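Local coordinates for pentatricopeptide repeat-containing protein 10, chloroplastic (Zea mays, PDB 4M59), which binds two similar intergenic RNA elements, at the chloroplast atpH 5'-UTR and psaJ 3'-UTR, and shields the mRNA as a barrier to exonuclease decay, at residues Ser16-Pro19 with Leu20-Ala24; Pro139-Val142 with Thr143-Val147; Val314-Val317 with Asn318-Asn321; Gln435-Trp438 with Ser439-Gln442. The protein carries 4 engineered substitutions. One frame throughout, in Å; residues are numbered along the deposited sequence.

Contact 1. Residues Ser16-Pro19 with Leu20-Ala24; sequences SSHP and LPTLA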
loop_
_atom_site.group_PDB
_atom_site.type_symbol
_atom_site.label_atom_id
_atom_site.label_comp_id
_atom_site.label_asym_id
_atom_site.label_seq_id
_atom_site.Cartn_x
_atom_site.Cartn_y
_atom_site.Cartn_z
ATOM N N SER A 16 19.908 28.388 25.011
ATOM C CA SER A 16 19.361 28.152 23.680
ATOM C C SER A 16 20.394 27.501 22.766
ATOM O O SER A 16 20.048 26.919 21.739
ATOM C CB SER A 16 18.867 29.465 23.065
ATOM O OG SER A 16 19.939 30.194 22.496
ATOM N N SER A 17 21.662 27.604 23.148
ATOM C CA SER A 17 22.742 27.029 22.370
ATOM C C SER A 17 23.551 26.104 23.243
ATOM O O SER A 17 24.655 26.436 23.631
ATOM C CB SER A 17 23.640 28.124 21.827
ATOM O OG SER A 17 24.158 28.897 22.887
ATOM N N HIS A 18 22.989 24.947 23.563
ATOM C CA HIS A 18 23.684 23.965 24.379
ATOM C C HIS A 18 23.147 22.565 24.160
ATOM O O HIS A 18 21.964 22.385 23.905
ATOM C CB HIS A 18 23.577 24.323 25.852
ATOM C CG HIS A 18 24.232 23.334 26.757
ATOM N ND1 HIS A 18 25.485 23.538 27.292
ATOM C CD2 HIS A 18 23.810 22.143 27.229
ATOM C CE1 HIS A 18 25.807 22.505 28.044
ATOM N NE2 HIS A 18 24.805 21.649 28.029
ATOM N N PRO A 19 24.020 21.589 24.276
ATOM C CA PRO A 19 23.579 20.220 24.153
ATOM C C PRO A 19 22.507 19.924 25.170
ATOM O O PRO A 19 22.716 19.985 26.369
ATOM C CB PRO A 19 24.842 19.430 24.433
ATOM C CG PRO A 19 25.804 20.407 24.966
ATOM C CD PRO A 19 25.468 21.684 24.387
ATOM N N LEU A 20 21.344 19.623 24.637
ATOM C CA LEU A 20 20.173 19.290 25.415
ATOM C C LEU A 20 20.424 18.183 26.433
ATOM O O LEU A 20 20.093 18.342 27.595
ATOM C CB LEU A 20 19.029 18.935 24.468
ATOM C CG LEU A 20 17.568 18.952 24.888
ATOM C CD1 LEU A 20 17.393 19.732 26.156
ATOM C CD2 LEU A 20 16.739 19.560 23.770
ATOM N N PRO A 21 21.026 17.065 26.026
ATOM C CA PRO A 21 21.195 16.037 27.049
ATOM C C PRO A 21 22.224 16.343 28.139
ATOM O O PRO A 21 22.602 15.453 28.878
ATOM C CB PRO A 21 21.655 14.829 26.233
ATOM C CG PRO A 21 21.189 15.083 24.896
ATOM C CD PRO A 21 21.336 16.535 24.694
ATOM N N THR A 22 22.670 17.580 28.256
ATOM C CA THR A 22 23.642 17.967 29.253
ATOM C C THR A 22 23.245 19.268 29.903
ATOM O O THR A 22 24.003 19.822 30.656
ATOM C CB THR A 22 24.941 18.308 28.608
ATOM O OG1 THR A 22 24.856 19.628 28.058
ATOM C CG2 THR A 22 25.219 17.365 27.530
ATOM N N LEU A 23 22.052 19.750 29.622
ATOM C CA LEU A 23 21.692 21.106 29.997
ATOM C C LEU A 23 21.506 21.246 31.469
ATOM O O LEU A 23 21.548 22.323 32.008
ATOM C CB LEU A 23 20.423 21.503 29.279
ATOM C CG LEU A 23 19.919 22.900 29.503
ATOM C CD1 LEU A 23 20.929 23.863 28.995
ATOM C CD2 LEU A 23 18.651 23.038 28.760
ATOM N N ALA A 24 21.299 20.125 32.111
ATOM C CA ALA A 24 21.074 20.104 33.548
ATOM C C ALA A 24 22.264 20.659 34.291
ATOM O O ALA A 24 22.153 21.632 35.030
ATOM C CB ALA A 24 20.805 18.705 33.998
#

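Contact 2. Residues Pro139-Val142 with Thr143-Val147; sequences PTLV and TYNVV. With nucleotides of chain D.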
loop_
_atom_site.group_PDB
_atom_site.type_symbol
_atom_site.label_atom_id
_atom_site.label_comp_id
_atom_site.label_asym_id
_atom_site.label_seq_id
_atom_site.Cartn_x
_atom_site.Cartn_y
_atom_site.Cartn_z
ATOM N N PRO A 139 -14.850 26.231 35.161
ATOM C CA PRO A 139 -14.525 25.752 33.829
ATOM C C PRO A 139 -15.120 26.619 32.738
ATOM O O PRO A 139 -16.145 27.255 32.938
ATOM C CB PRO A 139 -15.135 24.358 33.811
ATOM C CG PRO A 139 -15.994 24.276 34.965
ATOM C CD PRO A 139 -15.488 25.193 35.970
ATOM N N THR A 140 -14.455 26.659 31.596
ATOM C CA THR A 140 -14.959 27.412 30.465
ATOM C C THR A 140 -15.550 26.459 29.464
ATOM O O THR A 140 -15.632 25.269 29.711
ATOM C CB THR A 140 -13.869 28.235 29.774
ATOM O OG1 THR A 140 -13.404 27.546 28.617
ATOM C CG2 THR A 140 -12.723 28.493 30.701
ATOM N N LEU A 141 -15.953 26.993 28.325
ATOM C CA LEU A 141 -16.683 26.235 27.338
ATOM C C LEU A 141 -15.849 25.101 26.815
ATOM O O LEU A 141 -16.285 23.967 26.756
ATOM C CB LEU A 141 -17.065 27.142 26.184
ATOM C CG LEU A 141 -17.925 26.504 25.105
ATOM C CD1 LEU A 141 -19.278 26.191 25.651
ATOM C CD2 LEU A 141 -18.045 27.403 23.919
ATOM N N VAL A 142 -14.630 25.427 26.433
ATOM C CA VAL A 142 -13.702 24.453 25.921
ATOM C C VAL A 142 -13.367 23.422 26.977
ATOM O O VAL A 142 -13.169 22.258 26.680
ATOM C CB VAL A 142 -12.453 25.140 25.454
ATOM C CG1 VAL A 142 -11.528 24.175 24.813
ATOM C CG2 VAL A 142 -12.825 26.188 24.472
ATOM N N THR A 143 -13.331 23.847 28.223
ATOM C CA THR A 143 -13.136 22.919 29.310
ATOM C C THR A 143 -14.293 21.939 29.377
ATOM O O THR A 143 -14.086 20.742 29.448
ATOM C CB THR A 143 -12.980 23.652 30.644
ATOM O OG1 THR A 143 -11.895 24.572 30.547
ATOM C CG2 THR A 143 -12.672 22.686 31.738
ATOM N N TYR A 144 -15.513 22.448 29.349
ATOM C CA TYR A 144 -16.665 21.582 29.417
ATOM C C TYR A 144 -16.677 20.686 28.207
ATOM O O TYR A 144 -17.042 19.535 28.290
ATOM C CB TYR A 144 -17.960 22.391 29.455
ATOM C CG TYR A 144 -18.316 23.015 30.781
ATOM C CD1 TYR A 144 -18.950 22.286 31.766
ATOM C CD2 TYR A 144 -18.060 24.342 31.029
ATOM C CE1 TYR A 144 -19.285 22.863 32.963
ATOM C CE2 TYR A 144 -18.393 24.916 32.222
ATOM C CZ TYR A 144 -19.004 24.178 33.183
ATOM O OH TYR A 144 -19.327 24.768 34.373
ATOM N N ASN A 145 -16.263 21.226 27.078
ATOM C CA ASN A 145 -16.291 20.483 25.833
ATOM C C ASN A 145 -15.253 19.375 25.767
ATOM O O ASN A 145 -15.500 18.315 25.215
ATOM C CB ASN A 145 -16.107 21.429 24.650
ATOM C CG ASN A 145 -17.358 22.183 24.306
ATOM O OD1 ASN A 145 -18.449 21.773 24.636
ATOM N ND2 ASN A 145 -17.201 23.283 23.611
ATOM N N VAL A 146 -14.084 19.636 26.320
ATOM C CA VAL A 146 -13.058 18.627 26.370
ATOM C C VAL A 146 -13.525 17.457 27.182
ATOM O O VAL A 146 -13.420 16.321 26.765
ATOM C CB VAL A 146 -11.797 19.179 26.982
ATOM C CG1 VAL A 146 -10.955 18.086 27.511
ATOM C CG2 VAL A 146 -11.049 19.937 25.957
ATOM N N VAL A 147 -14.071 17.735 28.346
ATOM C CA VAL A 147 -14.499 16.692 29.246
ATOM C C VAL A 147 -15.618 15.883 28.647
ATOM O O VAL A 147 -15.772 14.712 28.938
ATOM C CB VAL A 147 -14.934 17.296 30.560
ATOM C CG1 VAL A 147 -15.314 16.229 31.530
ATOM C CG2 VAL A 147 -13.821 18.123 31.115
ATOM P P U D 2 -6.845 22.620 20.315
ATOM O OP1 U D 2 -6.200 21.451 19.663
ATOM O OP2 U D 2 -7.127 23.838 19.519
ATOM O "O5'" U D 2 -8.213 22.115 20.957
ATOM C "C5'" U D 2 -8.233 21.059 21.907
ATOM C "C4'" U D 2 -9.644 20.612 22.193
ATOM O "O4'" U D 2 -10.413 21.719 22.724
ATOM C "C3'" U D 2 -10.443 20.152 20.982
ATOM O "O3'" U D 2 -10.152 18.812 20.622
ATOM C "C2'" U D 2 -11.887 20.389 21.412
ATOM O "O2'" U D 2 -12.351 19.326 22.233
ATOM C "C1'" U D 2 -11.751 21.645 22.276
ATOM N N1 U D 2 -12.069 22.891 21.537
ATOM C C2 U D 2 -13.342 23.422 21.660
ATOM O O2 U D 2 -14.214 22.911 22.341
ATOM N N3 U D 2 -13.570 24.581 20.955
ATOM C C4 U D 2 -12.669 25.249 20.157
ATOM O O4 U D 2 -13.012 26.280 19.580
ATOM C C5 U D 2 -11.378 24.643 20.079
ATOM C C6 U D 2 -11.125 23.518 20.756
ATOM O "O5'" G D 1 -5.488 26.833 21.259
ATOM C "C5'" G D 1 -4.497 25.962 21.785
ATOM C "C4'" G D 1 -5.081 25.006 22.798
ATOM O "O4'" G D 1 -5.573 25.748 23.951
ATOM C "C3'" G D 1 -6.287 24.199 22.332
ATOM O "O3'" G D 1 -5.941 23.056 21.573
ATOM C "C2'" G D 1 -6.978 23.863 23.646
ATOM O "O2'" G D 1 -6.294 22.804 24.305
ATOM C "C1'" G D 1 -6.759 25.151 24.434
ATOM N N9 G D 1 -7.878 26.108 24.270
ATOM C C8 G D 1 -8.426 26.558 23.090
ATOM N N7 G D 1 -9.398 27.410 23.246
ATOM C C5 G D 1 -9.499 27.549 24.619
ATOM C C6 G D 1 -10.383 28.348 25.382
ATOM O O6 G D 1 -11.271 29.106 24.983
ATOM N N1 G D 1 -10.156 28.198 26.742
ATOM C C2 G D 1 -9.202 27.387 27.302
ATOM N N2 G D 1 -9.162 27.396 28.644
ATOM N N3 G D 1 -8.364 26.634 26.600
ATOM C C4 G D 1 -8.561 26.767 25.269
#

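Contact 3. Residues Val314-Val317 with Asn318-Asn321; sequences VPNV and NTYN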
loop_
_atom_site.group_PDB
_atom_site.type_symbol
_atom_site.label_atom_id
_atom_site.label_comp_id
_atom_site.label_asym_id
_atom_site.label_seq_id
_atom_site.Cartn_x
_atom_site.Cartn_y
_atom_site.Cartn_z
ATOM N N VAL A 314 -21.890 18.544 -18.186
ATOM C CA VAL A 314 -21.027 17.781 -19.080
ATOM C C VAL A 314 -19.609 17.760 -18.529
ATOM O O VAL A 314 -19.010 18.820 -18.306
ATOM C CB VAL A 314 -21.008 18.377 -20.498
ATOM C CG1 VAL A 314 -20.629 17.313 -21.514
ATOM C CG2 VAL A 314 -22.361 18.985 -20.841
ATOM N N PRO A 315 -19.057 16.571 -18.305
ATOM C CA PRO A 315 -17.712 16.453 -17.723
ATOM C C PRO A 315 -16.598 16.804 -18.712
ATOM O O PRO A 315 -16.730 16.525 -19.903
ATOM C CB PRO A 315 -17.629 14.976 -17.342
ATOM C CG PRO A 315 -18.547 14.293 -18.295
ATOM C CD PRO A 315 -19.677 15.255 -18.533
ATOM N N ASN A 316 -15.513 17.403 -18.220
ATOM C CA ASN A 316 -14.376 17.729 -19.069
ATOM C C ASN A 316 -13.302 16.648 -19.008
ATOM O O ASN A 316 -13.591 15.499 -18.681
ATOM C CB ASN A 316 -13.783 19.083 -18.675
ATOM C CG ASN A 316 -13.642 19.241 -17.179
ATOM O OD1 ASN A 316 -13.980 18.340 -16.411
ATOM N ND2 ASN A 316 -13.132 20.389 -16.752
ATOM N N VAL A 317 -12.064 17.020 -19.319
ATOM C CA VAL A 317 -10.976 16.062 -19.348
ATOM C C VAL A 317 -10.489 15.735 -17.961
ATOM O O VAL A 317 -10.064 14.628 -17.699
ATOM C CB VAL A 317 -9.803 16.595 -20.128
ATOM C CG1 VAL A 317 -8.953 15.461 -20.585
ATOM C CG2 VAL A 317 -10.287 17.357 -21.310
ATOM N N ASN A 318 -10.544 16.712 -17.074
ATOM C CA ASN A 318 -10.096 16.512 -15.718
ATOM C C ASN A 318 -11.013 15.570 -15.007
ATOM O O ASN A 318 -10.581 14.746 -14.222
ATOM C CB ASN A 318 -10.077 17.829 -14.975
ATOM C CG ASN A 318 -9.421 18.915 -15.756
ATOM O OD1 ASN A 318 -8.732 18.654 -16.735
ATOM N ND2 ASN A 318 -9.618 20.149 -15.337
ATOM N N THR A 319 -12.297 15.705 -15.287
ATOM C CA THR A 319 -13.298 14.828 -14.719
ATOM C C THR A 319 -13.138 13.411 -15.252
ATOM O O THR A 319 -13.206 12.447 -14.510
ATOM C CB THR A 319 -14.693 15.333 -15.057
ATOM O OG1 THR A 319 -14.769 16.728 -14.778
ATOM C CG2 THR A 319 -15.711 14.614 -14.243
ATOM N N TYR A 320 -12.905 13.297 -16.549
ATOM C CA TYR A 320 -12.724 12.006 -17.174
ATOM C C TYR A 320 -11.468 11.305 -16.697
ATOM O O TYR A 320 -11.513 10.129 -16.392
ATOM C CB TYR A 320 -12.711 12.152 -18.690
ATOM C CG TYR A 320 -14.052 11.986 -19.363
ATOM C CD1 TYR A 320 -14.659 10.755 -19.434
ATOM C CD2 TYR A 320 -14.691 13.047 -19.962
ATOM C CE1 TYR A 320 -15.866 10.591 -20.054
ATOM C CE2 TYR A 320 -15.896 12.889 -20.580
ATOM C CZ TYR A 320 -16.476 11.659 -20.620
ATOM O OH TYR A 320 -17.681 11.484 -21.238
ATOM N N ASN A 321 -10.347 12.016 -16.637
ATOM C CA ASN A 321 -9.107 11.419 -16.164
ATOM C C ASN A 321 -9.270 10.887 -14.770
ATOM O O ASN A 321 -8.699 9.876 -14.406
ATOM C CB ASN A 321 -7.984 12.440 -16.121
ATOM C CG ASN A 321 -7.742 13.087 -17.427
ATOM O OD1 ASN A 321 -7.216 14.181 -17.498
ATOM N ND2 ASN A 321 -8.118 12.406 -18.488
#

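Contact 4. Residues Gln435-Trp438 with Ser439-Gln442; sequences QGDW and STAQ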
loop_
_atom_site.group_PDB
_atom_site.type_symbol
_atom_site.label_atom_id
_atom_site.label_comp_id
_atom_site.label_asym_id
_atom_site.label_seq_id
_atom_site.Cartn_x
_atom_site.Cartn_y
_atom_site.Cartn_z
ATOM N N GLN A 435 12.221 -12.987 -18.081
ATOM C CA GLN A 435 12.637 -13.974 -19.038
ATOM C C GLN A 435 13.939 -14.633 -18.647
ATOM O O GLN A 435 14.227 -15.722 -19.070
ATOM C CB GLN A 435 12.774 -13.322 -20.389
ATOM C CG GLN A 435 11.503 -13.041 -21.039
ATOM C CD GLN A 435 11.721 -12.415 -22.330
ATOM O OE1 GLN A 435 12.798 -11.951 -22.604
ATOM N NE2 GLN A 435 10.717 -12.393 -23.150
ATOM N N GLY A 436 14.722 -13.971 -17.824
ATOM C CA GLY A 436 15.996 -14.496 -17.389
ATOM C C GLY A 436 17.063 -14.165 -18.400
ATOM O O GLY A 436 18.228 -14.439 -18.188
ATOM N N ASP A 437 16.651 -13.560 -19.498
ATOM C CA ASP A 437 17.551 -13.257 -20.590
ATOM C C ASP A 437 18.636 -12.303 -20.148
ATOM O O ASP A 437 18.643 -11.143 -20.523
ATOM C CB ASP A 437 16.763 -12.641 -21.730
ATOM C CG ASP A 437 17.489 -12.711 -23.028
ATOM O OD1 ASP A 437 18.653 -12.289 -23.083
ATOM O OD2 ASP A 437 16.891 -13.199 -24.001
ATOM N N TRP A 438 19.564 -12.807 -19.351
ATOM C CA TRP A 438 20.594 -11.980 -18.757
ATOM C C TRP A 438 21.655 -11.573 -19.738
ATOM O O TRP A 438 22.322 -10.578 -19.551
ATOM C CB TRP A 438 21.244 -12.726 -17.619
ATOM C CG TRP A 438 21.763 -14.048 -18.017
ATOM C CD1 TRP A 438 21.135 -15.240 -17.893
ATOM C CD2 TRP A 438 23.030 -14.319 -18.604
ATOM N NE1 TRP A 438 21.931 -16.245 -18.366
ATOM C CE2 TRP A 438 23.105 -15.701 -18.807
ATOM C CE3 TRP A 438 24.115 -13.527 -18.967
ATOM C CZ2 TRP A 438 24.210 -16.303 -19.365
ATOM C CZ3 TRP A 438 25.205 -14.124 -19.526
ATOM C CH2 TRP A 438 25.249 -15.498 -19.719
ATOM N N SER A 439 21.835 -12.371 -20.770
ATOM C CA SER A 439 22.859 -12.092 -21.739
ATOM C C SER A 439 22.567 -10.751 -22.364
ATOM O O SER A 439 23.448 -9.936 -22.566
ATOM C CB SER A 439 22.891 -13.187 -22.790
ATOM O OG SER A 439 24.071 -13.130 -23.559
ATOM N N THR A 440 21.304 -10.516 -22.646
ATOM C CA THR A 440 20.925 -9.246 -23.205
ATOM C C THR A 440 20.969 -8.219 -22.106
ATOM O O THR A 440 21.230 -7.051 -22.345
ATOM C CB THR A 440 19.519 -9.294 -23.769
ATOM O OG1 THR A 440 19.311 -10.551 -24.419
ATOM C CG2 THR A 440 19.320 -8.181 -24.753
ATOM N N ALA A 441 20.709 -8.665 -20.887
ATOM C CA ALA A 441 20.661 -7.751 -19.772
ATOM C C ALA A 441 22.021 -7.131 -19.567
ATOM O O ALA A 441 22.142 -5.952 -19.265
ATOM C CB ALA A 441 20.226 -8.468 -18.543
ATOM N N GLN A 442 23.048 -7.943 -19.740
ATOM C CA GLN A 442 24.399 -7.460 -19.671
ATOM C C GLN A 442 24.564 -6.437 -20.748
ATOM O O GLN A 442 24.658 -5.260 -20.474
ATOM C CB GLN A 442 25.376 -8.592 -19.909
ATOM C CG GLN A 442 25.492 -9.541 -18.758
ATOM C CD GLN A 442 26.530 -10.592 -18.989
ATOM O OE1 GLN A 442 26.971 -10.802 -20.112
ATOM N NE2 GLN A 442 26.935 -11.256 -17.928
#

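Contact 1. Residues Ser16-Pro19 with Leu20-Ala24
The carbonyl oxygen of Pro19 is gripped twice by Thr22. The backbone Thr22 N donates to Pro19 O at 3.1 Å, arriving 49° out of the carbonyl plane, and the hydroxyl of the same residue also donates to it. The distance from Thr22 OG1 to Pro19 O is 2.7 Å, but the hydroxyl is modelled too near the His18 ring, so the second bond is less certain. As modelled, the Thr22 torsion (chi1 79°) turns the hydroxyl toward Pro19, while the methyl Thr22 CG2 lies 3.7 Å from Pro19 CB. The His18 side chain, with CG anti to the backbone N (chi1 178°), swings over the start of the coming helix. There its CD2 comes 3.6 Å from Leu23 CA and 3.8 Å from the methyl Leu23 CD1. A weak bond from His18 NE2 to Thr22 O, at 3.3 Å, is uncertain because the ring nitrogen too is placed too near the hydroxyl. Phe26 stacks on the imidazole, and Leu23 packs onto Trp54 and Ala57 of helix 52-65. Leu20 meets Ser439 of the second subunit, placing this exposed loop at the dimer contact. A further backbone bond, from Leu23 N to Leu20 O at 3.2 Å, closes a turn that overlaps the first by three residues. With Leu20 near helical angles and Pro21 near those of the second corner, Pro19-Thr22 forms a type I beta turn, here part of the proline-bearing link from helix 8-16 to helix 23-29.

Contact 2. Residues Pro139-Val142 with Thr143-Val147
Tyr144 and Asn145 both hold CG anti to the carbonyl carbon (chi1 -78° in each), yet as successive residues of the helix they point to different flanks, the phenol back toward Pro139 and the amide past Leu141 to the RNA. Pro139 CB stands over one face of the phenol, 4.0 Å from the ring centroid and 26° off its normal, a CH-pi contact; Pro139 CG reaches Tyr144 CZ at 3.5 Å. Leu141 CG lies 3.6 Å from Asn145 ND2. That nitrogen donates to O2 of uridine 2 of chain D at 3.3 Å and also bonds to Asp176, while Asn145 OD1 pairs with Thr179, so the amide's rotation is fixed from both ends. The Asn-Asp pair beside a uracil fits the PPR recognition code. Val142 spreads its two methyls over successive nucleotides: CG1 is 3.4 Å from O4' of uridine 2 and CG2 3.3 Å from O6 of guanosine 1. Thr140, the N-cap, accepts a weak bond from Val142 N. Val146 touches both uridine 2 and Leu113 of helix 106-117. Behind this RNA-facing side, Thr143 packs on helix 106-117, Pro139 and Val147 on helix 122-132, and Tyr144 on helix 158-170.

Contact 3. Residues Val314-Val317 with Asn318-Asn321
An asparagine N-cap starts helix 317-328, at the beginning of the predicted eighth PPR repeat, and Asn316 supplies it. A chi1 of 45° tucks its amide in between its own main-chain N and C, which folds OD1 over the first turn to accept a weak bond from Thr319 N at 3.3 Å. The hydroxyl Thr319 OG1 also donates to Asn316 OD1; the modelled 2.4 Å is implausibly short, so that length is doubtful. Below the cap, Tyr320 N donates to Asn316 O at 3.1 Å, and the same oxygen lies near the plane of the phenol at its edge. Pro315 adds the apolar part: its CB meets the methyl Thr319 CG2 at 3.7 Å and its CG meets Tyr320 CE2 at 3.8 Å. The amide of Asn321 is hydrogen-bonded to Thr354, with a weak bond to Asn351. On the outer side Asn318 ND2 makes a weak bond to Ser592 O of the second subunit, and Asn316 packs on that residue. Inward, Pro315 and Thr319 pack on Phe305 of helix 298-310, whose ring meets Tyr320 edge-to-face, Tyr320 reaches Met339 and Met343 of helix 333-346, and Val317 touches Thr354 of helix 352-359.

Contact 4. Residues Gln435-Trp438 with Ser439-Gln442
Asp437 O accepts from Ala441 N at 3.2 Å, directly after the chain leaves helix 422-435 through Gly436 (phi 85°) and takes backbone angles that fit an inverse gamma turn centred on Asp437. The next helical bond, Gln442 N to Trp438 O, measures 2.7 Å. Asp437 is also the N-cap: its carboxylate, trans to the main-chain nitrogen, reaches forward, and OD1 accepts from Thr440 N at 3.2 Å. That oxygen is modelled too close to Thr440 OG1, so its exact place is less sure. The other oxygen, OD2, forms a salt bridge with Arg403; Glu53 OE1 of the second subunit also lies near OD2, so the arginine may offset this crowding of negative charge. The chi1 of Trp438, 55°, carries the indole forward over Ser439 and beside Gln442. Ser439 CB lies over one face of the six-membered ring, 4.2 Å from its centroid and 18° off the normal, a CH-pi contact. Alongside runs the Gln442 side chain, its CD at the indole edge and in its plane; Gln442 NE2 comes 3.7 Å from Trp438 CZ3 and is hydrogen-bonded to Tyr467. Ser439 OG pairs with Leu20 N of the second subunit. Within the chain, Thr440 and Ala441 pack on helix 422-435, while Ala441 also touches Leu463 and Cys466 of helix 458-468.

All four contacts sit at helix starts, but they face different surroundings. Contact 2 is buried and is the one that touches RNA; contact 3 and contact 4 are partly buried, and contact 1 is a surface turn. The caps also differ: threonine in contact 2, asparagine in contact 3 and aspartate in contact 4, whereas contact 1 is instead held by a beta turn on Pro19 O. Contacts 2 and 3 share a proline set against a tyrosine five residues on; in contact 4 the ring is an indole that meets Ser439 and Gln442, with no proline partner. Centres of contacts 1 and 4 lie 57 Å apart within the chain, yet Leu20 of one subunit meets Ser439 of the other.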